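Local coordinates for protein endoglucanase (Humicola insolens, PDB 1DYS) that hydrolyses internal beta-1,4-glucosidic bonds of cellulose, acting as a family 6 endoglucanase in the breakdown of plant biomass, at residues 212-217 with 260-265; 131-136 with 176-181. All blocks are in the same frame, centred on the assembly; numbering follows the deposited sequence.

Contact 1: residues 212-217 with 260-265; sequences KIRGFS and PTQFII
Phe216 sets its CB over one face of the Phe263 ring, 4.0 Å from the ring centroid, in a CH-pi contact between paired residues of two parallel strands. The two rings themselves meet obliquely, planes 52° apart, with Phe216 CD2 3.7 Å from Phe263 CE1. Because CG of Phe216 stands anti to its carbonyl carbon (chi1 -47°), the ring swings back toward Pro260, whose carbonyl is buried without a hydrogen-bond partner. An edge of the ring meets it, with CE2 3.2 Å from Pro260 O. An alanine in place of Phe263 would probably take the supporting face from under Phe216 CB, opening a gap and giving the Phe216 ring more freedom to turn.

Before the strand, Ile213 CG1 presses tightly on Pro260 CG at 3.4 Å, the two side chains lying about at right angles. Arg214 bends at chi2 (67°), laying its guanidinium flat against the aliphatic part of Gln262, whose CG sits over one face, 3.6 Å from Arg214 CZ. The charge is met by Asp304, which also accepts a bond from Gln262 NE2. Gly215 suits its place: at its backbone angles a CB would be jammed against the carbonyl O of Arg214, and it would also run into Gln262 O. The backbones are joined by Phe216 N to Gln262 O (2.7 Å) and Ile264 N to Phe216 O (3.0 Å), while a water bridges Arg214 O and Thr261 N.

On one side of the sheet Phe216 and Phe263 pack against helix 243-255; on the other, Ser217 and Ile264 reach Ile135. Within the sheet, strand 175-180 lies next to strand 215-218.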
loop_
_atom_site.group_PDB
_atom_site.type_symbol
_atom_site.label_atom_id
_atom_site.label_comp_id
_atom_site.label_asym_id
_atom_site.label_seq_id
_atom_site.Cartn_x
_atom_site.Cartn_y
_atom_site.Cartn_z
ATOM N N LYS A 212 9.622 -19.687 -23.548
ATOM C CA LYS A 212 8.257 -19.727 -24.074
ATOM C C LYS A 212 7.283 -19.248 -22.985
ATOM O O LYS A 212 7.573 -19.325 -21.800
ATOM C CB LYS A 212 7.734 -21.069 -24.544
ATOM C CG LYS A 212 8.231 -22.330 -23.889
ATOM C CD LYS A 212 9.493 -22.782 -24.603
ATOM C CE LYS A 212 9.254 -23.884 -25.618
ATOM N NZ LYS A 212 10.489 -24.727 -25.723
ATOM N N ILE A 213 6.112 -18.876 -23.490
ATOM C CA ILE A 213 4.972 -18.611 -22.637
ATOM C C ILE A 213 3.825 -19.459 -23.221
ATOM O O ILE A 213 3.895 -19.816 -24.413
ATOM C CB ILE A 213 4.529 -17.148 -22.550
ATOM C CG1 ILE A 213 4.093 -16.591 -23.902
ATOM C CG2 ILE A 213 5.671 -16.346 -21.895
ATOM C CD1 ILE A 213 3.857 -15.079 -23.902
ATOM N N ARG A 214 2.833 -19.772 -22.387
ATOM C CA ARG A 214 1.688 -20.502 -22.950
ATOM C C ARG A 214 0.765 -19.562 -23.694
ATOM O O ARG A 214 0.088 -19.890 -24.666
ATOM C CB ARG A 214 0.934 -21.227 -21.827
ATOM C CG ARG A 214 -0.475 -21.684 -22.200
ATOM C CD ARG A 214 -0.434 -22.783 -23.260
ATOM N NE ARG A 214 -1.811 -23.276 -23.478
ATOM C CZ ARG A 214 -2.032 -24.241 -24.389
ATOM N NH1 ARG A 214 -1.039 -24.748 -25.116
ATOM N NH2 ARG A 214 -3.278 -24.663 -24.569
ATOM N N GLY A 215 0.695 -18.318 -23.212
ATOM C CA GLY A 215 -0.181 -17.336 -23.753
ATOM C C GLY A 215 -0.377 -16.161 -22.785
ATOM O O GLY A 215 0.625 -15.617 -22.339
ATOM N N PHE A 216 -1.617 -15.703 -22.702
ATOM C CA PHE A 216 -1.904 -14.397 -22.109
ATOM C C PHE A 216 -3.017 -14.395 -21.072
ATOM O O PHE A 216 -3.813 -15.331 -21.110
ATOM C CB PHE A 216 -2.342 -13.393 -23.236
ATOM C CG PHE A 216 -1.372 -13.493 -24.410
ATOM C CD1 PHE A 216 -0.121 -12.930 -24.302
ATOM C CD2 PHE A 216 -1.707 -14.246 -25.538
ATOM C CE1 PHE A 216 0.818 -13.057 -25.314
ATOM C CE2 PHE A 216 -0.772 -14.358 -26.547
ATOM C CZ PHE A 216 0.476 -13.787 -26.444
ATOM N N SER A 217 -3.116 -13.320 -20.278
ATOM C CA SER A 217 -4.278 -13.222 -19.389
ATOM C C SER A 217 -4.974 -11.902 -19.712
ATOM O O SER A 217 -4.322 -10.983 -20.212
ATOM C CB SER A 217 -3.887 -13.290 -17.909
ATOM O OG SER A 217 -2.914 -12.291 -17.552
ATOM N N PRO A 260 2.630 -17.370 -29.404
ATOM C CA PRO A 260 1.595 -18.019 -28.633
ATOM C C PRO A 260 0.261 -17.296 -28.716
ATOM O O PRO A 260 0.174 -16.120 -29.024
ATOM C CB PRO A 260 2.059 -18.175 -27.176
ATOM C CG PRO A 260 3.323 -17.376 -27.168
ATOM C CD PRO A 260 3.790 -17.041 -28.557
ATOM N N THR A 261 -0.806 -18.062 -28.518
ATOM C CA THR A 261 -2.162 -17.552 -28.691
ATOM C C THR A 261 -3.140 -17.726 -27.540
ATOM O O THR A 261 -4.225 -17.128 -27.628
ATOM C CB THR A 261 -2.786 -18.408 -29.849
ATOM O OG1 THR A 261 -2.645 -19.797 -29.536
ATOM C CG2 THR A 261 -2.097 -18.135 -31.175
ATOM N N GLN A 262 -2.885 -18.530 -26.542
ATOM C CA GLN A 262 -3.854 -18.990 -25.573
ATOM C C GLN A 262 -4.154 -18.067 -24.398
ATOM O O GLN A 262 -3.222 -17.561 -23.814
ATOM C CB GLN A 262 -3.493 -20.378 -25.034
ATOM C CG GLN A 262 -3.350 -21.404 -26.168
ATOM C CD GLN A 262 -4.630 -21.535 -26.992
ATOM O OE1 GLN A 262 -4.663 -21.111 -28.135
ATOM N NE2 GLN A 262 -5.691 -22.084 -26.423
ATOM N N PHE A 263 -5.439 -17.899 -24.070
ATOM C CA PHE A 263 -5.798 -16.971 -22.998
ATOM C C PHE A 263 -6.366 -17.641 -21.757
ATOM O O PHE A 263 -6.983 -18.689 -21.808
ATOM C CB PHE A 263 -6.942 -16.034 -23.460
ATOM C CG PHE A 263 -6.461 -14.815 -24.179
ATOM C CD1 PHE A 263 -5.869 -14.937 -25.429
ATOM C CD2 PHE A 263 -6.463 -13.550 -23.611
ATOM C CE1 PHE A 263 -5.372 -13.855 -26.097
ATOM C CE2 PHE A 263 -5.998 -12.454 -24.286
ATOM C CZ PHE A 263 -5.422 -12.573 -25.551
ATOM N N ILE A 264 -6.253 -16.959 -20.619
ATOM C CA ILE A 264 -7.000 -17.274 -19.408
ATOM C C ILE A 264 -7.707 -15.943 -19.091
ATOM O O ILE A 264 -7.085 -14.931 -19.331
ATOM C CB ILE A 264 -6.372 -17.849 -18.155
ATOM C CG1 ILE A 264 -5.162 -17.000 -17.724
ATOM C CG2 ILE A 264 -5.941 -19.289 -18.460
ATOM C CD1 ILE A 264 -4.344 -17.576 -16.593
ATOM N N ILE A 265 -9.010 -15.964 -18.797
ATOM C CA ILE A 265 -9.751 -14.695 -18.701
ATOM C C ILE A 265 -10.440 -14.605 -17.350
ATOM O O ILE A 265 -11.141 -15.496 -16.908
ATOM C CB ILE A 265 -10.874 -14.606 -19.760
ATOM C CG1 ILE A 265 -10.226 -14.518 -21.146
ATOM C CG2 ILE A 265 -11.741 -13.357 -19.563
ATOM C CD1 ILE A 265 -11.116 -14.236 -22.311
HETATM O O HOH W 1 0.007 -20.743 -27.287
#

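Contact 2: residues 131-136 with 176-181; sequences QFAVIL and HLYLDV
Neighbouring parallel strands in the distorted alpha/beta barrel of family 6 glycoside hydrolases pair here, Ala133 to Leu136 lying beside His176 to Leu179. At the entry to the pair, His176 NE2 donates to Gln131 OE1 over 2.8 Å, a nearly straight bond (168° at the hydrogen). The acceptor lies close to the imidazole plane, while the amide plane is turned 38° from it. The same ring edge passes Phe132 O, with His176 CD2 3.1 Å away, and that carbonyl also takes the His176 backbone N-H. A glutamine suits this place because its side chain is long enough to bring a carbonyl oxygen to the imidazole N-H.

From there the regular parallel pattern runs on: His176 O and Tyr178 O receive the N-H groups of Val134 and Leu136, and Val134 O that of Tyr178. As in a beta-alpha-beta crossover, helices 140-146 and 150-169 lie between the two strands in sequence. Branched aliphatic residues fill one face. Val134 CB meets Leu177 CD2 at 3.9 Å, and Leu136 CD1 reaches Leu177 CB at 4.2 Å. With CG of Leu179 anti to its backbone N (chi1 178°), CD1 is brought back to 4.0 Å from Leu136 CB. On the opposite face the small Ala133 CB lies 4.2 Å from Tyr178 CE2, obliquely to the ring, whose hydroxyl bonds to Asp304.

At the C-terminal end Asp180 N donates to Leu136 O (3.1 Å). OD2 of Asp180 accepts from the backbone N of Asp139, a probable proton donor of the active site, and OD1 is bonded to Ser217 OG, which probably helps fix the carboxylate's rotation.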
loop_
_atom_site.group_PDB
_atom_site.type_symbol
_atom_site.label_atom_id
_atom_site.label_comp_id
_atom_site.label_asym_id
_atom_site.label_seq_id
_atom_site.Cartn_x
_atom_site.Cartn_y
_atom_site.Cartn_z
ATOM N N GLN A 131 1.386 -28.194 -10.238
ATOM C CA GLN A 131 1.253 -27.444 -11.488
ATOM C C GLN A 131 0.945 -25.967 -11.202
ATOM O O GLN A 131 0.068 -25.754 -10.353
ATOM C CB GLN A 131 0.107 -28.036 -12.358
ATOM C CG GLN A 131 0.509 -29.465 -12.788
ATOM C CD GLN A 131 1.527 -29.492 -13.905
ATOM O OE1 GLN A 131 1.481 -28.711 -14.860
ATOM N NE2 GLN A 131 2.511 -30.390 -13.782
ATOM N N PHE A 132 1.576 -25.049 -11.922
ATOM C CA PHE A 132 1.340 -23.637 -11.680
ATOM C C PHE A 132 0.930 -22.896 -12.942
ATOM O O PHE A 132 1.473 -23.110 -14.029
ATOM C CB PHE A 132 2.648 -22.953 -11.201
ATOM C CG PHE A 132 3.181 -23.420 -9.878
ATOM C CD1 PHE A 132 2.751 -22.923 -8.656
ATOM C CD2 PHE A 132 4.093 -24.476 -9.847
ATOM C CE1 PHE A 132 3.251 -23.399 -7.479
ATOM C CE2 PHE A 132 4.563 -24.983 -8.652
ATOM C CZ PHE A 132 4.178 -24.430 -7.441
ATOM N N ALA A 133 -0.039 -21.994 -12.774
ATOM C CA ALA A 133 -0.375 -21.033 -13.802
ATOM C C ALA A 133 0.033 -19.642 -13.256
ATOM O O ALA A 133 -0.487 -19.255 -12.212
ATOM C CB ALA A 133 -1.850 -20.908 -14.140
ATOM N N VAL A 134 1.007 -19.043 -13.918
ATOM C CA VAL A 134 1.507 -17.768 -13.387
ATOM C C VAL A 134 1.140 -16.673 -14.353
ATOM O O VAL A 134 1.499 -16.634 -15.518
ATOM C CB VAL A 134 3.047 -17.800 -13.200
ATOM C CG1 VAL A 134 3.553 -16.437 -12.737
ATOM C CG2 VAL A 134 3.439 -18.907 -12.243
ATOM N N ILE A 135 0.422 -15.656 -13.850
ATOM C CA ILE A 135 0.077 -14.484 -14.575
ATOM C C ILE A 135 1.217 -13.489 -14.350
ATOM O O ILE A 135 1.579 -13.186 -13.217
ATOM C CB ILE A 135 -1.277 -13.904 -14.163
ATOM C CG1 ILE A 135 -2.345 -14.848 -14.733
ATOM C CG2 ILE A 135 -1.405 -12.461 -14.639
ATOM C CD1 ILE A 135 -3.776 -14.390 -14.438
ATOM N N LEU A 136 1.741 -13.044 -15.490
ATOM C CA LEU A 136 2.864 -12.146 -15.384
ATOM C C LEU A 136 2.470 -10.688 -15.576
ATOM O O LEU A 136 2.087 -10.185 -16.613
ATOM C CB LEU A 136 3.939 -12.434 -16.434
ATOM C CG LEU A 136 4.487 -13.858 -16.432
ATOM C CD1 LEU A 136 5.133 -14.107 -17.783
ATOM C CD2 LEU A 136 5.446 -14.037 -15.266
ATOM N N HIS A 176 3.290 -22.801 -16.158
ATOM C CA HIS A 176 2.599 -22.316 -17.342
ATOM C C HIS A 176 2.405 -20.806 -17.277
ATOM O O HIS A 176 1.741 -20.334 -16.371
ATOM C CB HIS A 176 1.247 -23.038 -17.443
ATOM C CG HIS A 176 1.477 -24.528 -17.293
ATOM N ND1 HIS A 176 1.945 -25.297 -18.349
ATOM C CD2 HIS A 176 1.378 -25.321 -16.215
ATOM C CE1 HIS A 176 2.077 -26.537 -17.885
ATOM N NE2 HIS A 176 1.746 -26.594 -16.616
ATOM N N LEU A 177 3.112 -20.116 -18.160
ATOM C CA LEU A 177 3.142 -18.656 -18.087
ATOM C C LEU A 177 2.116 -18.003 -18.964
ATOM O O LEU A 177 1.989 -18.300 -20.145
ATOM C CB LEU A 177 4.555 -18.184 -18.446
ATOM C CG LEU A 177 5.685 -18.732 -17.568
ATOM C CD1 LEU A 177 7.039 -18.265 -18.098
ATOM C CD2 LEU A 177 5.512 -18.313 -16.116
ATOM N N TYR A 178 1.380 -17.039 -18.378
ATOM C CA TYR A 178 0.392 -16.259 -19.096
ATOM C C TYR A 178 0.760 -14.799 -18.915
ATOM O O TYR A 178 0.695 -14.242 -17.809
ATOM C CB TYR A 178 -1.012 -16.572 -18.551
ATOM C CG TYR A 178 -1.512 -17.985 -18.857
ATOM C CD1 TYR A 178 -2.180 -18.215 -20.064
ATOM C CD2 TYR A 178 -1.314 -19.026 -17.988
ATOM C CE1 TYR A 178 -2.671 -19.483 -20.358
ATOM C CE2 TYR A 178 -1.765 -20.303 -18.276
ATOM C CZ TYR A 178 -2.432 -20.512 -19.459
ATOM O OH TYR A 178 -2.878 -21.790 -19.684
ATOM N N LEU A 179 1.202 -14.130 -19.964
ATOM C CA LEU A 179 1.620 -12.729 -19.948
ATOM C C LEU A 179 0.413 -11.822 -20.063
ATOM O O LEU A 179 -0.417 -11.939 -20.976
ATOM C CB LEU A 179 2.662 -12.531 -21.068
ATOM C CG LEU A 179 3.223 -11.144 -21.290
ATOM C CD1 LEU A 179 3.955 -10.654 -20.038
ATOM C CD2 LEU A 179 4.183 -11.162 -22.492
ATOM N N ASP A 180 0.283 -10.907 -19.083
ATOM C CA ASP A 180 -0.955 -10.120 -19.030
ATOM C C ASP A 180 -1.071 -9.146 -20.168
ATOM O O ASP A 180 -0.073 -8.527 -20.523
ATOM C CB ASP A 180 -1.034 -9.393 -17.653
ATOM C CG ASP A 180 -2.429 -8.781 -17.641
ATOM O OD1 ASP A 180 -3.351 -9.534 -17.428
ATOM O OD2 ASP A 180 -2.570 -7.582 -17.893
ATOM N N VAL A 181 -2.243 -9.086 -20.823
ATOM C CA VAL A 181 -2.491 -8.110 -21.865
ATOM C C VAL A 181 -3.736 -7.279 -21.547
ATOM O O VAL A 181 -4.498 -6.833 -22.411
ATOM C CB VAL A 181 -2.552 -8.731 -23.279
ATOM C CG1 VAL A 181 -1.257 -9.445 -23.600
ATOM C CG2 VAL A 181 -3.638 -9.813 -23.322
#

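Followed from the N terminus, the chain runs out along strand 132-136, passes through helices 140-146 and 150-169, and returns at 176-181, where contact 2 closes its loop. Helices 184-187 and 190-207 then lead to 212-217, and after helix 243-255 the chain comes back at 260-265 to close contact 1. The two loops follow in series, neither nesting nor crossing. Strands 175-180 and 215-218 are themselves neighbours, joined for example through Arg214 N and Leu177 O, 2.8 Å apart, so the two contacts unite four successive strands of the parallel sheet. Asp304, on strand 303-307, has partners in both contacts and so links them to the next strand.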